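Local coordinates for endolysin (Clostridium phage phiCD27, PDB 3QAY), which probably cleaves the amide bond between N-acetylmuramic acid and L-alanine in clostridial cell-wall peptidoglycan, as a zinc-dependent amidase, at residues Y108-R111 against I112-L116. Sequence-based numbering, arbitrary orientation.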
loop_
_atom_site.group_PDB
_atom_site.type_symbol
_atom_site.label_atom_id
_atom_site.label_comp_id
_atom_site.label_asym_id
_atom_site.label_seq_id
_atom_site.Cartn_x
_atom_site.Cartn_y
_atom_site.Cartn_z
ATOM N N TYR A 108 9.739 8.163 -5.383
ATOM C CA TYR A 108 8.943 7.772 -4.216
ATOM C C TYR A 108 9.308 6.367 -3.743
ATOM O O TYR A 108 9.608 6.159 -2.563
ATOM C CB TYR A 108 7.444 7.812 -4.543
ATOM C CG TYR A 108 6.854 9.196 -4.720
ATOM C CD1 TYR A 108 6.944 10.154 -3.709
ATOM C CD2 TYR A 108 6.172 9.540 -5.881
ATOM C CE1 TYR A 108 6.386 11.420 -3.863
ATOM C CE2 TYR A 108 5.616 10.806 -6.044
ATOM C CZ TYR A 108 5.725 11.740 -5.033
ATOM O OH TYR A 108 5.175 12.994 -5.195
ATOM N N ALA A 109 9.287 5.407 -4.670
ATOM C CA ALA A 109 9.510 3.993 -4.338
ATOM C C ALA A 109 10.824 3.757 -3.587
ATOM O O ALA A 109 10.844 3.053 -2.572
ATOM C CB ALA A 109 9.440 3.125 -5.599
ATOM N N THR A 110 11.903 4.372 -4.063
ATOM C CA THR A 110 13.237 4.189 -3.474
ATOM C C THR A 110 13.308 4.724 -2.045
ATOM O O THR A 110 13.859 4.078 -1.154
ATOM C CB THR A 110 14.317 4.879 -4.337
ATOM O OG1 THR A 110 14.286 4.334 -5.667
ATOM C CG2 THR A 110 15.705 4.678 -3.742
ATOM N N ARG A 111 12.729 5.899 -1.826
ATOM C CA ARG A 111 12.730 6.503 -0.503
ATOM C C ARG A 111 11.869 5.706 0.481
ATOM O O ARG A 111 12.283 5.479 1.614
ATOM C CB ARG A 111 12.277 7.963 -0.573
ATOM C CG ARG A 111 13.251 8.876 -1.323
ATOM C CD ARG A 111 12.942 10.353 -1.069
ATOM N NE ARG A 111 11.539 10.677 -1.353
ATOM C CZ ARG A 111 11.081 11.232 -2.477
ATOM N NH1 ARG A 111 11.904 11.562 -3.473
ATOM N NH2 ARG A 111 9.781 11.473 -2.603
ATOM N N ILE A 112 10.691 5.266 0.048
ATOM C CA ILE A 112 9.848 4.398 0.877
ATOM C C ILE A 112 10.612 3.129 1.259
ATOM O O ILE A 112 10.651 2.737 2.427
ATOM C CB ILE A 112 8.552 3.996 0.158
ATOM C CG1 ILE A 112 7.635 5.205 -0.024
ATOM C CG2 ILE A 112 7.824 2.918 0.945
ATOM C CD1 ILE A 112 6.545 4.983 -1.028
ATOM N N CYS A 113 11.229 2.502 0.261
ATOM C CA CYS A 113 12.024 1.299 0.476
ATOM C C CYS A 113 13.163 1.502 1.472
ATOM O O CYS A 113 13.380 0.661 2.345
ATOM C CB CYS A 113 12.577 0.792 -0.851
ATOM S SG CYS A 113 11.373 -0.167 -1.761
ATOM N N ASP A 114 13.883 2.614 1.341
ATOM C CA ASP A 114 14.972 2.914 2.267
ATOM C C ASP A 114 14.461 3.086 3.693
ATOM O O ASP A 114 15.090 2.605 4.637
ATOM C CB ASP A 114 15.747 4.159 1.829
ATOM C CG ASP A 114 16.730 3.874 0.713
ATOM O OD1 ASP A 114 17.116 2.702 0.526
ATOM O OD2 ASP A 114 17.127 4.834 0.025
ATOM N N LYS A 115 13.322 3.763 3.845
ATOM C CA LYS A 115 12.736 3.980 5.168
ATOM C C LYS A 115 12.255 2.677 5.803
ATOM O O LYS A 115 12.636 2.351 6.923
ATOM C CB LYS A 115 11.608 5.022 5.099
ATOM C CG LYS A 115 12.119 6.458 5.071
ATOM C CD LYS A 115 12.789 6.831 6.389
ATOM C CE LYS A 115 13.408 8.207 6.347
ATOM N NZ LYS A 115 13.875 8.631 7.694
ATOM N N LEU A 116 11.435 1.923 5.081
ATOM C CA LEU A 116 11.045 0.594 5.545
ATOM C C LEU A 116 12.283 -0.277 5.790
ATOM O O LEU A 116 12.299 -1.073 6.722
ATOM C CB LEU A 116 10.090 -0.079 4.547
ATOM C CG LEU A 116 8.680 0.527 4.503
ATOM C CD1 LEU A 116 7.902 0.026 3.291
ATOM C CD2 LEU A 116 7.911 0.225 5.777
HETATM O O HOH W 1 15.819 1.986 -1.813
#
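With CG1 of Ile112 turned back beside its own backbone N (chi1 -68°), the branch runs up the helix toward the carbonyl of Tyr108, and CG1 comes to 3.4 Å from Tyr108 O. The second torsion extends the chain further, so that CD1 also lies against this carbonyl. Cys113 and Asp114 follow the same course one and two residues on. Cys113 SG rests 3.4 Å from Ala109 O, and the carboxylate of Asp114 swings back over Thr110, its OD2 4.0 Å from Thr110 CG2, the two side chains running alongside one another in a common direction.

The backbone carries four successive i to i+4 hydrogen bonds. Ile112 N gives Tyr108 O a nearly straight bond of 3.0 Å (N-H...O 174°), and the next three, from Cys113, Asp114 and Lys115 to the carbonyls of Ala109, Thr110 and Arg111, continue the pattern. Thr110 O takes a second hydrogen: besides Asp114 N at 2.9 Å it accepts one from a water at the same distance, and that water also makes a weak bond to Asp114 OD1, linking the Thr110 carbonyl to the carboxylate four residues on. The guanidinium of Arg111, at the end of a chain bent at chi3, doubles back toward the preceding residues; Tyr108 CA lies above one of its faces, displaced toward the rim.

Helix 103-116 is the crossover of a beta-alpha-beta unit between strands 96-100 and 122-127. Ala109, Ile112 and Cys113 pack on Val98, and Ala109 and Thr110 meet Ala125. On the flank toward helix 152-175, Ile112 and Tyr108 touch Val174, Arg111 bonds to the carbonyls of Gly173 and Val174, and Lys115 NZ forms a salt bridge with Glu172 of that helix and a hydrogen bond with Asn178 just beyond it, joining the two helices beside the sheet.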